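Local coordinates for protein beta subunit of photoactivated adenylyl cyclase (Beggiatoa sp. PS, PDB 5M2A) that probably converts ATP to cyclic AMP under blue-light control, sensing light through a flavin-binding BLUF domain joined to a class III-type adenylyl cyclase domain, at residues F157-L162 and D204-S209; V9-I14 and S122-E127. All coordinates share one frame; numbering follows the deposited sequence.

Contact 1: residues F157-L162 and D204-S209; sequences FFSDIL and DCVMAS. With MG (magnesium ion), chain G.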
loop_
_atom_site.group_PDB
_atom_site.type_symbol
_atom_site.label_atom_id
_atom_site.label_comp_id
_atom_site.label_asym_id
_atom_site.label_seq_id
_atom_site.Cartn_x
_atom_site.Cartn_y
_atom_site.Cartn_z
ATOM N N PHE A 157 -8.390 -2.522 14.327
ATOM C CA PHE A 157 -8.538 -3.966 14.253
ATOM C C PHE A 157 -7.182 -4.558 13.877
ATOM O O PHE A 157 -6.541 -4.086 12.939
ATOM C CB PHE A 157 -9.637 -4.284 13.212
ATOM C CG PHE A 157 -9.733 -5.740 12.793
ATOM C CD1 PHE A 157 -8.775 -6.319 11.969
ATOM C CD2 PHE A 157 -10.855 -6.489 13.140
ATOM C CE1 PHE A 157 -8.886 -7.650 11.558
ATOM C CE2 PHE A 157 -10.977 -7.832 12.720
ATOM C CZ PHE A 157 -9.995 -8.406 11.934
ATOM N N PHE A 158 -6.737 -5.578 14.611
ATOM C CA PHE A 158 -5.576 -6.376 14.218
ATOM C C PHE A 158 -5.958 -7.837 14.353
ATOM O O PHE A 158 -6.493 -8.237 15.389
ATOM C CB PHE A 158 -4.345 -6.108 15.098
ATOM C CG PHE A 158 -3.540 -4.915 14.695
ATOM C CD1 PHE A 158 -2.669 -4.982 13.627
ATOM C CD2 PHE A 158 -3.625 -3.732 15.403
ATOM C CE1 PHE A 158 -1.907 -3.888 13.258
ATOM C CE2 PHE A 158 -2.863 -2.631 15.039
ATOM C CZ PHE A 158 -2.005 -2.711 13.966
ATOM N N SER A 159 -5.693 -8.630 13.317
ATOM C CA SER A 159 -5.873 -10.069 13.419
ATOM C C SER A 159 -4.673 -10.754 12.790
ATOM O O SER A 159 -4.127 -10.266 11.803
ATOM C CB SER A 159 -7.163 -10.531 12.744
ATOM O OG SER A 159 -7.141 -10.308 11.344
ATOM N N ASP A 160 -4.248 -11.879 13.362
ATOM C CA ASP A 160 -3.131 -12.603 12.764
ATOM C C ASP A 160 -3.278 -14.089 13.050
ATOM O O ASP A 160 -4.211 -14.525 13.730
ATOM C CB ASP A 160 -1.778 -12.050 13.238
ATOM C CG ASP A 160 -1.403 -12.479 14.632
ATOM O OD1 ASP A 160 -2.253 -13.019 15.360
ATOM O OD2 ASP A 160 -0.228 -12.268 14.997
ATOM N N ILE A 161 -2.332 -14.856 12.538
ATOM C CA ILE A 161 -2.460 -16.306 12.453
ATOM C C ILE A 161 -1.809 -16.954 13.664
ATOM O O ILE A 161 -0.645 -16.673 13.979
ATOM C CB ILE A 161 -1.820 -16.819 11.156
ATOM C CG1 ILE A 161 -2.577 -16.245 9.954
ATOM C CG2 ILE A 161 -1.795 -18.326 11.147
ATOM C CD1 ILE A 161 -1.990 -16.659 8.600
ATOM N N LEU A 162 -2.547 -17.851 14.325
ATOM C CA LEU A 162 -2.020 -18.561 15.484
ATOM C C LEU A 162 -0.887 -19.491 15.078
ATOM O O LEU A 162 -0.980 -20.202 14.073
ATOM C CB LEU A 162 -3.130 -19.380 16.154
ATOM C CG LEU A 162 -2.713 -20.144 17.408
ATOM C CD1 LEU A 162 -2.424 -19.162 18.536
ATOM C CD2 LEU A 162 -3.782 -21.147 17.811
ATOM N N ASP A 204 1.807 -11.623 8.612
ATOM C CA ASP A 204 0.546 -12.349 8.549
ATOM C C ASP A 204 -0.593 -11.585 9.200
ATOM O O ASP A 204 -1.679 -12.142 9.368
ATOM C CB ASP A 204 0.680 -13.719 9.226
ATOM C CG ASP A 204 1.055 -13.606 10.701
ATOM O OD1 ASP A 204 2.022 -12.886 11.011
ATOM O OD2 ASP A 204 0.369 -14.218 11.554
ATOM N N CYS A 205 -0.372 -10.325 9.555
ATOM C CA CYS A 205 -1.343 -9.528 10.297
ATOM C C CYS A 205 -2.167 -8.661 9.356
ATOM O O CYS A 205 -1.629 -8.049 8.429
ATOM C CB CYS A 205 -0.657 -8.616 11.326
ATOM S SG CYS A 205 0.252 -9.420 12.661
ATOM N N VAL A 206 -3.472 -8.589 9.616
ATOM C CA VAL A 206 -4.383 -7.703 8.896
ATOM C C VAL A 206 -4.687 -6.529 9.817
ATOM O O VAL A 206 -5.118 -6.722 10.962
ATOM C CB VAL A 206 -5.685 -8.408 8.486
ATOM C CG1 VAL A 206 -6.623 -7.413 7.780
ATOM C CG2 VAL A 206 -5.398 -9.622 7.609
ATOM N N MET A 207 -4.463 -5.315 9.325
ATOM C CA MET A 207 -4.781 -4.107 10.067
ATOM C C MET A 207 -5.936 -3.387 9.389
ATOM O O MET A 207 -5.911 -3.180 8.174
ATOM C CB MET A 207 -3.570 -3.178 10.146
ATOM C CG MET A 207 -3.861 -1.861 10.859
ATOM S SD MET A 207 -2.421 -0.760 10.801
ATOM C CE MET A 207 -3.015 0.654 11.740
ATOM N N ALA A 208 -6.934 -2.988 10.173
ATOM C CA ALA A 208 -8.110 -2.330 9.618
ATOM C C ALA A 208 -8.665 -1.359 10.646
ATOM O O ALA A 208 -8.280 -1.379 11.815
ATOM C CB ALA A 208 -9.184 -3.334 9.192
ATOM N N SER A 209 -9.560 -0.473 10.198
ATOM C CA SER A 209 -10.218 0.413 11.140
ATOM C C SER A 209 -11.716 0.437 10.872
ATOM O O SER A 209 -12.188 0.115 9.775
ATOM C CB SER A 209 -9.664 1.841 11.063
ATOM O OG SER A 209 -9.905 2.390 9.789
HETATM MG MG MG G . 1.030 -14.772 14.028
HETATM O O HOH W 1 1.738 -15.802 15.763
#
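Phe158 and Met207 form a non-hydrogen-bonded pair of two antiparallel strands, and their side chains leave the sheet together on one side. Met207 CB lies 3.6 Å from Phe158 CE1, CG touches CE1 and CZ, SD rests 3.7 Å from CZ, and CE ends 4.2 Å from CZ. SD stands 4.7 Å from the Phe158 ring centroid, 53° off its normal, an oblique Met-aromatic contact. With CG anti to the backbone N (chi1 177°) and the chain extended beyond, Met207 keeps alongside the ring. Phe157–Ala208 and Ser159–Val206 are hydrogen-bonded pairs; Val206 N to Ser159 O is the straightest bond (2.8 Å, 167°). Asp204 OD2 accepts Ile161 N at 2.9 Å on its anti side, the donor tilted out of the carboxylate plane, and makes a long bond, 2.6 Å, to the magnesium ion, which Ile161 O also binds. Asp160, also of the metal site, keeps OD2 at a longer 3.0 Å from the ion, while OD1 is salt-bridged to Arg287. This paired-aspartate site is characteristic of class III cyclases. Strand 247-258 flanks strand 150-161; helix 274-285 packs on Phe158 and Met207, and helix 173-193 on the other face, against Phe157, Ser159 and Val206.

Contact 2: residues V9-I14 and S122-E127; sequences VYISKI and SHRVLE. With FMN (flavin mononucleotide), chain F.
Ile11 meets Arg124 because its chi1 of 56° sets CG1 between the backbone N and the carbonyl carbon, and an extended chi2 carries CD1 out toward helix 110-129. Arg124 is bent at chi2 and chi3, which folds its guanidinium back so that a face is offered to that methyl. The two side chains overlap while running in opposing senses: Ile11 CD1 sits 3.7 Å above the guanidinium plane, displaced from the middle of the group, with Arg124 NE its nearest atom at 3.8 Å. Arg124 NH2 comes only to 4.0 Å of Lys13 N, near the guanidinium plane, and no hydrogen bond spans the two segments. Strand 5-14 pairs with strands 49-55 and 77-83 in the ferredoxin-like alpha/beta fold of BLUF domains. The axes of segments 9-14 and 122-127 cross at -89°, 11.1 Å apart, a separation that the Ile11 and Arg124 side chains span between them. On the flavin side of the strand, Tyr10 OH lies 3.4 Å from FMN C6 and is hydrogen-bonded to Gln52. Arg124 grips the Glu127 carboxylate side-on in a two-bond salt bridge, NE to OE1 and NH1 to OE2, the latter at 2.7 Å on the syn lone pair. Glu127 OE1 also accepts His123 ND1 at 2.7 Å, on its anti side and from the opposite face of the carboxylate plane to Arg124 NE; these three bonds restrict rotation of the Glu127 carboxylate. Arg124 NH2 donates to Asn76 O, and His123 NE2 is hydrogen-bonded to Ser122 of the second subunit, placing this helix at the dimer interface.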
loop_
_atom_site.group_PDB
_atom_site.type_symbol
_atom_site.label_atom_id
_atom_site.label_comp_id
_atom_site.label_asym_id
_atom_site.label_seq_id
_atom_site.Cartn_x
_atom_site.Cartn_y
_atom_site.Cartn_z
ATOM N N VAL A 9 -16.213 11.479 -14.054
ATOM C CA VAL A 9 -15.630 10.491 -14.944
ATOM C C VAL A 9 -15.387 9.245 -14.119
ATOM O O VAL A 9 -14.924 9.343 -12.979
ATOM C CB VAL A 9 -14.316 10.986 -15.575
ATOM C CG1 VAL A 9 -13.796 9.974 -16.588
ATOM C CG2 VAL A 9 -14.506 12.348 -16.225
ATOM N N TYR A 10 -15.727 8.086 -14.674
ATOM C CA TYR A 10 -15.531 6.834 -13.966
ATOM C C TYR A 10 -15.101 5.762 -14.949
ATOM O O TYR A 10 -15.298 5.878 -16.162
ATOM C CB TYR A 10 -16.802 6.393 -13.206
ATOM C CG TYR A 10 -17.915 5.841 -14.067
ATOM C CD1 TYR A 10 -17.912 4.513 -14.486
ATOM C CD2 TYR A 10 -18.979 6.645 -14.453
ATOM C CE1 TYR A 10 -18.931 4.008 -15.280
ATOM C CE2 TYR A 10 -20.001 6.148 -15.240
ATOM C CZ TYR A 10 -19.973 4.830 -15.653
ATOM O OH TYR A 10 -20.988 4.329 -16.440
ATOM N N ILE A 11 -14.505 4.707 -14.400
ATOM C CA ILE A 11 -14.193 3.504 -15.151
ATOM C C ILE A 11 -14.879 2.322 -14.478
ATOM O O ILE A 11 -15.209 2.349 -13.288
ATOM C CB ILE A 11 -12.680 3.264 -15.255
ATOM C CG1 ILE A 11 -12.064 3.216 -13.860
ATOM C CG2 ILE A 11 -12.037 4.356 -16.071
ATOM C CD1 ILE A 11 -10.573 3.001 -13.880
ATOM N N SER A 12 -15.094 1.273 -15.262
ATOM C CA SER A 12 -15.760 0.087 -14.748
ATOM C C SER A 12 -15.342 -1.120 -15.568
ATOM O O SER A 12 -14.809 -0.998 -16.674
ATOM C CB SER A 12 -17.280 0.250 -14.767
ATOM O OG SER A 12 -17.767 0.196 -16.092
ATOM N N LYS A 13 -15.588 -2.294 -14.997
ATOM C CA LYS A 13 -15.382 -3.568 -15.668
ATOM C C LYS A 13 -16.708 -4.059 -16.223
ATOM O O LYS A 13 -17.691 -4.165 -15.485
ATOM C CB LYS A 13 -14.801 -4.609 -14.707
ATOM C CG LYS A 13 -14.492 -5.943 -15.355
ATOM C CD LYS A 13 -13.872 -6.912 -14.352
ATOM C CE LYS A 13 -13.582 -8.258 -14.984
ATOM N NZ LYS A 13 -12.974 -9.224 -14.020
ATOM N N ILE A 14 -16.729 -4.356 -17.519
ATOM C CA ILE A 14 -17.928 -4.894 -18.147
ATOM C C ILE A 14 -18.205 -6.283 -17.588
ATOM O O ILE A 14 -17.326 -7.154 -17.586
ATOM C CB ILE A 14 -17.761 -4.928 -19.672
ATOM C CG1 ILE A 14 -17.312 -3.555 -20.178
ATOM C CG2 ILE A 14 -19.046 -5.378 -20.335
ATOM C CD1 ILE A 14 -17.011 -3.516 -21.664
ATOM N N SER A 122 -3.051 -0.983 -15.991
ATOM C CA SER A 122 -2.109 -0.769 -14.895
ATOM C C SER A 122 -2.781 -0.082 -13.712
ATOM O O SER A 122 -2.552 -0.456 -12.556
ATOM C CB SER A 122 -0.914 0.047 -15.393
ATOM O OG SER A 122 0.059 0.213 -14.380
ATOM N N HIS A 123 -3.616 0.923 -13.987
ATOM C CA HIS A 123 -4.347 1.618 -12.933
ATOM C C HIS A 123 -5.158 0.641 -12.092
ATOM O O HIS A 123 -5.153 0.710 -10.854
ATOM C CB HIS A 123 -5.257 2.675 -13.578
ATOM C CG HIS A 123 -5.887 3.634 -12.609
ATOM N ND1 HIS A 123 -6.975 3.309 -11.827
ATOM C CD2 HIS A 123 -5.608 4.930 -12.337
ATOM C CE1 HIS A 123 -7.328 4.358 -11.101
ATOM N NE2 HIS A 123 -6.509 5.354 -11.389
ATOM N N ARG A 124 -5.834 -0.305 -12.746
ATOM C CA ARG A 124 -6.686 -1.239 -12.022
ATOM C C ARG A 124 -5.869 -2.178 -11.150
ATOM O O ARG A 124 -6.367 -2.650 -10.126
ATOM C CB ARG A 124 -7.556 -2.039 -12.994
ATOM C CG ARG A 124 -8.311 -1.160 -13.990
ATOM C CD ARG A 124 -9.805 -1.266 -13.782
ATOM N NE ARG A 124 -10.246 -0.561 -12.588
ATOM C CZ ARG A 124 -11.506 -0.540 -12.171
ATOM N NH1 ARG A 124 -11.829 0.122 -11.073
ATOM N NH2 ARG A 124 -12.445 -1.184 -12.855
ATOM N N VAL A 125 -4.626 -2.459 -11.533
ATOM C CA VAL A 125 -3.746 -3.241 -10.666
ATOM C C VAL A 125 -3.375 -2.433 -9.430
ATOM O O VAL A 125 -3.536 -2.891 -8.291
ATOM C CB VAL A 125 -2.488 -3.680 -11.431
ATOM C CG1 VAL A 125 -1.497 -4.312 -10.460
ATOM C CG2 VAL A 125 -2.856 -4.678 -12.512
ATOM N N LEU A 126 -2.884 -1.210 -9.646
ATOM C CA LEU A 126 -2.500 -0.337 -8.538
ATOM C C LEU A 126 -3.633 -0.128 -7.543
ATOM O O LEU A 126 -3.372 -0.037 -6.340
ATOM C CB LEU A 126 -2.032 1.015 -9.070
ATOM C CG LEU A 126 -0.836 1.118 -10.015
ATOM C CD1 LEU A 126 -0.233 2.505 -9.915
ATOM C CD2 LEU A 126 0.214 0.063 -9.748
ATOM N N GLU A 127 -4.884 -0.016 -8.021
ATOM C CA GLU A 127 -6.032 0.128 -7.124
ATOM C C GLU A 127 -6.055 -0.939 -6.049
ATOM O O GLU A 127 -6.485 -0.677 -4.916
ATOM C CB GLU A 127 -7.344 0.050 -7.904
ATOM C CG GLU A 127 -7.673 1.296 -8.698
ATOM C CD GLU A 127 -8.780 1.022 -9.689
ATOM O OE1 GLU A 127 -8.591 1.291 -10.898
ATOM O OE2 GLU A 127 -9.830 0.493 -9.259
HETATM N N1 FMN F . -28.604 5.404 -18.222
HETATM C C2 FMN F . -28.858 6.735 -18.491
HETATM O O2 FMN F . -29.997 7.177 -18.387
HETATM N N3 FMN F . -27.833 7.582 -18.863
HETATM C C4 FMN F . -26.548 7.094 -18.972
HETATM O O4 FMN F . -25.630 7.842 -19.308
HETATM C C4A FMN F . -26.289 5.760 -18.706
HETATM N N5 FMN F . -25.003 5.292 -18.824
HETATM C C5A FMN F . -24.731 3.974 -18.562
HETATM C C6 FMN F . -23.430 3.518 -18.683
HETATM C C7 FMN F . -23.139 2.187 -18.423
HETATM C C7M FMN F . -21.723 1.717 -18.564
HETATM C C8 FMN F . -24.157 1.315 -18.043
HETATM C C8M FMN F . -23.856 -0.124 -17.758
HETATM C C9 FMN F . -25.465 1.776 -17.920
HETATM C C9A FMN F . -25.754 3.110 -18.178
HETATM N N10 FMN F . -27.048 3.575 -18.057
HETATM C C10 FMN F . -27.320 4.905 -18.326
HETATM C "C1'" FMN F . -28.138 2.615 -17.663
HETATM C "C2'" FMN F . -28.754 2.886 -16.297
HETATM O "O2'" FMN F . -28.017 2.199 -15.312
HETATM C "C3'" FMN F . -30.190 2.379 -16.301
HETATM O "O3'" FMN F . -30.211 1.069 -16.831
HETATM C "C4'" FMN F . -31.070 3.283 -17.159
HETATM O "O4'" FMN F . -31.024 4.599 -16.655
HETATM C "C5'" FMN F . -32.517 2.806 -17.170
HETATM O "O5'" FMN F . -33.007 2.816 -15.848
HETATM P P FMN F . -34.573 2.606 -15.551
HETATM O O1P FMN F . -35.277 3.918 -15.801
HETATM O O2P FMN F . -35.122 1.544 -16.480
HETATM O O3P FMN F . -34.752 2.181 -14.111
#

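Overall arrangement
Contact 1 and contact 2 occupy different domains, on opposite sides of the chain's centre, with centres about 27 Å apart and no touch between them. Contact 1 is buried in the cyclase sheet: neighbouring strands are joined by regular backbone bonds, their axes 4.6 Å apart, and the ladder leads into a metal site. Contact 2 is only partly buried and joins a strand of the flavin-binding sheet to a helix at the subunit interface, chiefly through side chains, with no hydrogen bond between the segments and far less buried surface, 172 against 511 Å². Carboxylates serve both, but in contact 1 two aspartates gather at a magnesium ion, whereas in contact 2 one pairs with arginine and histidine.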